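Local coordinates for protein endo-1,4-beta-xylanase (Uncultured bacterium, PDB 7AX7) that removes acetyl groups from acetylated xylan with a bound cobalt ion, acting as the esterase domain of a multidomain xylanase, at residues 35-40 and 64-69; 60-65 and 98-103. All coordinates share one frame; numbering follows the deposited sequence.

Interaction 1 (35-40 and 64-69); sequences FLIGQN and YTHQDM. With CO (cobalt (II) ion), chain B.
Tyr-64, Thr-65 and His-66 form the second half of the His-Ser-x-x-His metal-binding motif of family 4 carbohydrate esterases, and they pack against Ile-37, Gly-38 and Gln-39 in the turn that follows strand 33-36. The phenol ring of Tyr-64 lies flat over this turn. Gly-38 C sits 3.5 Å above the ring plane, offset toward the rim, while Gln-39 N lies over the centre. A beta carbon at Gly-38 would run into Tyr-64 CD1, so only glycine lets the ring come so close. The chi1 of -163°, which sets CG opposite the backbone N, brings the ring back over the turn although the CB points away. One direct hydrogen bond joins the backbones: Gln-39 N donates to Tyr-64 O at 2.9 Å. A water adds a second link, accepting from Tyr-64 OH at 2.9 Å and donating to Gly-38 O. Beyond CG the Gln-39 chain is extended and crosses Thr-65 at about a right angle, its NE2 3.7 Å from Thr-65 O. Thr-65 OG1 turns instead to Glu-80 and Gln-67. Ile-37 supplies the apolar part: its CG2 touches Tyr-64 O, and its CD1 approaches His-66 CD2 obliquely at 3.5 Å. This branched, apolar side chain packs against the imidazole through CD1 and CG1. His-66 NE2 binds cobalt at 2.2 Å, with His-62 and Asp-12 as fellow ligands, the Asp-His-His site typical of NodB-homology deacetylases.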
loop_
_atom_site.group_PDB
_atom_site.type_symbol
_atom_site.label_atom_id
_atom_site.label_comp_id
_atom_site.label_asym_id
_atom_site.label_seq_id
_atom_site.Cartn_x
_atom_site.Cartn_y
_atom_site.Cartn_z
ATOM N N PHE A 35 -1.580 -2.918 -0.665
ATOM C CA PHE A 35 -1.408 -3.851 0.438
ATOM C C PHE A 35 -2.752 -4.525 0.685
ATOM O O PHE A 35 -3.695 -3.900 1.194
ATOM C CB PHE A 35 -0.889 -3.117 1.674
ATOM C CG PHE A 35 0.531 -2.630 1.532
ATOM C CD1 PHE A 35 0.816 -1.483 0.811
ATOM C CD2 PHE A 35 1.581 -3.328 2.122
ATOM C CE1 PHE A 35 2.135 -1.029 0.671
ATOM C CE2 PHE A 35 2.906 -2.886 1.989
ATOM C CZ PHE A 35 3.182 -1.734 1.255
ATOM N N LEU A 36 -2.844 -5.792 0.309
ATOM C CA LEU A 36 -4.124 -6.470 0.264
ATOM C C LEU A 36 -4.388 -7.223 1.558
ATOM O O LEU A 36 -3.474 -7.754 2.199
ATOM C CB LEU A 36 -4.187 -7.446 -0.913
ATOM C CG LEU A 36 -3.806 -6.941 -2.313
ATOM C CD1 LEU A 36 -3.925 -8.086 -3.313
ATOM C CD2 LEU A 36 -4.670 -5.771 -2.734
ATOM N N ILE A 37 -5.663 -7.266 1.924
ATOM C CA ILE A 37 -6.152 -8.138 2.982
ATOM C C ILE A 37 -6.407 -9.511 2.371
ATOM O O ILE A 37 -7.159 -9.638 1.399
ATOM C CB ILE A 37 -7.426 -7.558 3.617
ATOM C CG1 ILE A 37 -7.118 -6.183 4.226
ATOM C CG2 ILE A 37 -8.007 -8.531 4.650
ATOM C CD1 ILE A 37 -8.327 -5.458 4.798
ATOM N N GLY A 38 -5.773 -10.542 2.937
ATOM C CA GLY A 38 -5.828 -11.864 2.327
ATOM C C GLY A 38 -7.239 -12.398 2.138
ATOM O O GLY A 38 -7.538 -13.027 1.117
ATOM N N GLN A 39 -8.125 -12.173 3.116
ATOM C CA GLN A 39 -9.474 -12.702 2.954
ATOM C C GLN A 39 -10.272 -11.953 1.891
ATOM O O GLN A 39 -11.333 -12.437 1.485
ATOM C CB GLN A 39 -10.229 -12.713 4.294
ATOM C CG GLN A 39 -10.609 -11.355 4.843
ATOM C CD GLN A 39 -11.083 -11.424 6.293
ATOM O OE1 GLN A 39 -11.151 -12.499 6.888
ATOM N NE2 GLN A 39 -11.404 -10.270 6.864
ATOM N N ASN A 40 -9.782 -10.808 1.411
ATOM C CA ASN A 40 -10.386 -10.134 0.270
ATOM C C ASN A 40 -9.877 -10.665 -1.068
ATOM O O ASN A 40 -10.318 -10.180 -2.111
ATOM C CB ASN A 40 -10.143 -8.619 0.339
ATOM C CG ASN A 40 -10.916 -7.940 1.474
ATOM O OD1 ASN A 40 -11.765 -8.548 2.114
ATOM N ND2 ASN A 40 -10.626 -6.663 1.703
ATOM N N TYR A 64 -4.032 -11.468 6.682
ATOM C CA TYR A 64 -5.155 -12.222 6.128
ATOM C C TYR A 64 -6.516 -11.753 6.657
ATOM O O TYR A 64 -7.456 -11.601 5.870
ATOM C CB TYR A 64 -4.985 -13.727 6.394
ATOM C CG TYR A 64 -5.885 -14.541 5.491
ATOM C CD1 TYR A 64 -5.498 -14.840 4.192
ATOM C CD2 TYR A 64 -7.140 -14.956 5.911
ATOM C CE1 TYR A 64 -6.317 -15.550 3.345
ATOM C CE2 TYR A 64 -7.974 -15.671 5.070
ATOM C CZ TYR A 64 -7.555 -15.963 3.782
ATOM O OH TYR A 64 -8.366 -16.676 2.923
ATOM N N THR A 65 -6.651 -11.512 7.968
ATOM C CA THR A 65 -7.928 -11.135 8.570
ATOM C C THR A 65 -7.985 -9.674 9.004
ATOM O O THR A 65 -9.032 -9.228 9.485
ATOM C CB THR A 65 -8.251 -12.021 9.788
ATOM O OG1 THR A 65 -7.243 -11.845 10.790
ATOM C CG2 THR A 65 -8.335 -13.483 9.403
ATOM N N HIS A 66 -6.893 -8.929 8.867
ATOM C CA HIS A 66 -6.861 -7.512 9.221
ATOM C C HIS A 66 -7.294 -7.285 10.673
ATOM O O HIS A 66 -8.140 -6.441 10.972
ATOM C CB HIS A 66 -7.722 -6.686 8.256
ATOM C CG HIS A 66 -7.404 -5.223 8.277
ATOM N ND1 HIS A 66 -8.058 -4.327 9.096
ATOM C CD2 HIS A 66 -6.475 -4.506 7.602
ATOM C CE1 HIS A 66 -7.558 -3.119 8.910
ATOM N NE2 HIS A 66 -6.595 -3.202 8.011
ATOM N N GLN A 67 -6.714 -8.050 11.583
ATOM C CA GLN A 67 -6.906 -7.800 13.003
ATOM C C GLN A 67 -5.655 -7.146 13.575
ATOM O O GLN A 67 -4.607 -7.087 12.928
ATOM C CB GLN A 67 -7.235 -9.094 13.752
ATOM C CG GLN A 67 -8.551 -9.731 13.311
ATOM C CD GLN A 67 -8.804 -11.073 13.985
ATOM O OE1 GLN A 67 -9.626 -11.172 14.896
ATOM N NE2 GLN A 67 -8.089 -12.110 13.545
ATOM N N ASP A 68 -5.785 -6.627 14.798
ATOM C CA ASP A 68 -4.645 -6.081 15.525
ATOM C C ASP A 68 -3.704 -7.225 15.877
ATOM O O ASP A 68 -4.002 -8.043 16.754
ATOM C CB ASP A 68 -5.114 -5.346 16.778
ATOM C CG ASP A 68 -3.976 -4.658 17.516
ATOM O OD1 ASP A 68 -2.816 -5.080 17.371
ATOM O OD2 ASP A 68 -4.241 -3.690 18.248
ATOM N N MET A 69 -2.576 -7.300 15.184
ATOM C CA MET A 69 -1.700 -8.457 15.323
ATOM C C MET A 69 -0.789 -8.369 16.545
ATOM O O MET A 69 -0.045 -9.321 16.813
ATOM C CB MET A 69 -0.890 -8.642 14.030
ATOM C CG MET A 69 -1.792 -8.799 12.785
ATOM S SD MET A 69 -0.961 -8.919 11.180
ATOM C CE MET A 69 -0.082 -10.477 11.313
HETATM CO CO CO B . -5.814 -1.444 7.038
HETATM O O HOH W 1 -8.380 -15.919 0.122
#

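Interaction 2 (60-65 and 98-103); sequences ASHSYT and FFRPPY. With CO (cobalt (II) ion), chain B; ACT (acetate ion), chain C.
His-62 uses both ring nitrogens: NE2 binds cobalt at 2.2 Å, and ND1 donates to Arg-100 O at 2.6 Å. That oxygen lies in the imidazole plane, whereas ND1 stands 41° out of the carbonyl plane, off its lone pairs. An acetate grips the metal through both oxygens, and its OXT also accepts from Tyr-103 N at 2.7 Å. Behind this first shell, Ser-61 N bonds to Phe-98 O and Arg-100 N to Ser-61 O, a single bridge that sets Arg-100 O beside the imidazole. The Arg-100 side chain leads away to Thr-9 and to a salt bridge with Asp-11. Ser-63 OG rests 3.5 Å from Pro-102 CG while donating to His-62 O and bonding His-66 N. Replacing Ser-63 by an alanine is likely to leave both His-66 N and His-62 O without that partner, and the loop between the two histidines freer to shift. The ring of Pro-102 fixes phi near -56°, which suits the turn that brings Tyr-103 N to the acetate. An amide and a metal sharing one oxygen are consistent with the oxyanion hole of family 4 esterases; the acetate, probably from the crystallisation liquor, would occupy the product's place.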
loop_
_atom_site.group_PDB
_atom_site.type_symbol
_atom_site.label_atom_id
_atom_site.label_comp_id
_atom_site.label_asym_id
_atom_site.label_seq_id
_atom_site.Cartn_x
_atom_site.Cartn_y
_atom_site.Cartn_z
ATOM N N ALA A 60 1.069 -6.242 -2.284
ATOM C CA ALA A 60 1.780 -6.447 -1.024
ATOM C C ALA A 60 0.796 -6.963 0.033
ATOM O O ALA A 60 -0.408 -7.072 -0.204
ATOM C CB ALA A 60 2.466 -5.146 -0.563
ATOM N N SER A 61 1.312 -7.274 1.213
ATOM C CA SER A 61 0.553 -7.969 2.248
ATOM C C SER A 61 0.039 -6.990 3.300
ATOM O O SER A 61 0.796 -6.154 3.804
ATOM C CB SER A 61 1.424 -9.032 2.914
ATOM O OG SER A 61 0.726 -9.651 3.981
ATOM N N HIS A 62 -1.251 -7.097 3.630
ATOM C CA HIS A 62 -1.840 -6.370 4.752
ATOM C C HIS A 62 -2.438 -7.340 5.783
ATOM O O HIS A 62 -3.388 -6.998 6.494
ATOM C CB HIS A 62 -2.890 -5.381 4.237
ATOM C CG HIS A 62 -3.178 -4.242 5.170
ATOM N ND1 HIS A 62 -2.251 -3.749 6.061
ATOM C CD2 HIS A 62 -4.289 -3.481 5.328
ATOM C CE1 HIS A 62 -2.778 -2.740 6.736
ATOM N NE2 HIS A 62 -4.014 -2.558 6.308
ATOM N N SER A 63 -1.888 -8.557 5.858
ATOM C CA SER A 63 -2.362 -9.670 6.691
ATOM C C SER A 63 -3.547 -10.389 6.048
ATOM O O SER A 63 -4.012 -9.988 4.976
ATOM C CB SER A 63 -2.727 -9.201 8.110
ATOM O OG SER A 63 -4.061 -8.718 8.187
ATOM N N TYR A 64 -4.032 -11.468 6.682
ATOM C CA TYR A 64 -5.155 -12.222 6.128
ATOM C C TYR A 64 -6.516 -11.753 6.657
ATOM O O TYR A 64 -7.456 -11.601 5.870
ATOM C CB TYR A 64 -4.985 -13.727 6.394
ATOM C CG TYR A 64 -5.885 -14.541 5.491
ATOM C CD1 TYR A 64 -5.498 -14.840 4.192
ATOM C CD2 TYR A 64 -7.140 -14.956 5.911
ATOM C CE1 TYR A 64 -6.317 -15.550 3.345
ATOM C CE2 TYR A 64 -7.974 -15.671 5.070
ATOM C CZ TYR A 64 -7.555 -15.963 3.782
ATOM O OH TYR A 64 -8.366 -16.676 2.923
ATOM N N THR A 65 -6.651 -11.512 7.968
ATOM C CA THR A 65 -7.928 -11.135 8.570
ATOM C C THR A 65 -7.985 -9.674 9.004
ATOM O O THR A 65 -9.032 -9.228 9.485
ATOM C CB THR A 65 -8.251 -12.021 9.788
ATOM O OG1 THR A 65 -7.243 -11.845 10.790
ATOM C CG2 THR A 65 -8.335 -13.483 9.403
ATOM N N PHE A 98 6.447 -6.874 0.493
ATOM C CA PHE A 98 6.315 -5.932 1.591
ATOM C C PHE A 98 5.078 -6.257 2.414
ATOM O O PHE A 98 4.110 -6.838 1.916
ATOM C CB PHE A 98 6.268 -4.499 1.062
ATOM C CG PHE A 98 7.540 -4.081 0.404
ATOM C CD1 PHE A 98 8.614 -3.635 1.172
ATOM C CD2 PHE A 98 7.689 -4.180 -0.975
ATOM C CE1 PHE A 98 9.819 -3.265 0.562
ATOM C CE2 PHE A 98 8.879 -3.809 -1.600
ATOM C CZ PHE A 98 9.949 -3.353 -0.834
ATOM N N PHE A 99 5.137 -5.872 3.687
ATOM C CA PHE A 99 4.051 -6.016 4.641
ATOM C C PHE A 99 3.747 -4.661 5.265
ATOM O O PHE A 99 4.663 -3.906 5.611
ATOM C CB PHE A 99 4.427 -7.030 5.739
ATOM C CG PHE A 99 3.531 -6.999 6.944
ATOM C CD1 PHE A 99 2.225 -7.465 6.871
ATOM C CD2 PHE A 99 4.010 -6.544 8.174
ATOM C CE1 PHE A 99 1.404 -7.470 7.995
ATOM C CE2 PHE A 99 3.194 -6.538 9.303
ATOM C CZ PHE A 99 1.885 -7.002 9.211
ATOM N N ARG A 100 2.463 -4.351 5.407
ATOM C CA ARG A 100 2.061 -3.193 6.198
ATOM C C ARG A 100 1.147 -3.648 7.327
ATOM O O ARG A 100 0.109 -4.276 7.063
ATOM C CB ARG A 100 1.372 -2.135 5.343
ATOM C CG ARG A 100 0.918 -0.927 6.143
ATOM C CD ARG A 100 0.253 0.071 5.205
ATOM N NE ARG A 100 1.200 1.024 4.658
ATOM C CZ ARG A 100 1.097 1.577 3.453
ATOM N NH1 ARG A 100 0.095 1.255 2.642
ATOM N NH2 ARG A 100 2.006 2.443 3.056
ATOM N N PRO A 101 1.490 -3.374 8.581
ATOM C CA PRO A 101 0.709 -3.896 9.709
ATOM C C PRO A 101 -0.657 -3.234 9.804
ATOM O O PRO A 101 -0.773 -2.004 9.699
ATOM C CB PRO A 101 1.582 -3.555 10.926
ATOM C CG PRO A 101 2.440 -2.423 10.489
ATOM C CD PRO A 101 2.710 -2.676 9.023
ATOM N N PRO A 102 -1.718 -4.019 10.010
ATOM C CA PRO A 102 -3.044 -3.424 10.229
ATOM C C PRO A 102 -3.016 -2.457 11.403
ATOM O O PRO A 102 -2.439 -2.746 12.454
ATOM C CB PRO A 102 -3.934 -4.638 10.526
ATOM C CG PRO A 102 -3.211 -5.808 9.879
ATOM C CD PRO A 102 -1.751 -5.491 10.048
ATOM N N TYR A 103 -3.647 -1.299 11.212
ATOM C CA TYR A 103 -3.711 -0.226 12.202
ATOM C C TYR A 103 -2.339 0.327 12.557
ATOM O O TYR A 103 -2.216 1.092 13.517
ATOM C CB TYR A 103 -4.440 -0.690 13.473
ATOM C CG TYR A 103 -5.728 -1.399 13.122
ATOM C CD1 TYR A 103 -6.838 -0.683 12.682
ATOM C CD2 TYR A 103 -5.818 -2.786 13.168
ATOM C CE1 TYR A 103 -8.008 -1.328 12.325
ATOM C CE2 TYR A 103 -6.993 -3.442 12.823
ATOM C CZ TYR A 103 -8.080 -2.705 12.396
ATOM O OH TYR A 103 -9.245 -3.347 12.047
HETATM CO CO CO B . -5.814 -1.444 7.038
HETATM C C ACT C . -4.319 0.350 8.057
HETATM O O ACT C . -4.612 0.457 6.834
HETATM O OXT ACT C . -4.717 -0.509 8.887
HETATM C CH3 ACT C . -3.314 1.423 8.590
#

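From the N terminus, the chain leaves strand 33-36 through 35-40, runs by helix 46-54 into strand 58-61, and interaction 1 closes that loop when 64-69 returns to the first strand end. Interaction 2 starts within it, at 60-65, and closes a second loop, carrying helix 74-92, when 98-103 arrives. The two loops therefore interleave, sharing Tyr-64 and Thr-65. Where they meet, Leu-36 O and His-62 N, and Gly-38 N and Ser-63 O, are probably hydrogen-bonded, carrying the pairing of the neighbouring parallel strands into their loops. Together the contacts bring two strand ends and the 98-103 loop together beside one cobalt ion, whose histidine ligands both come from residues 60-69.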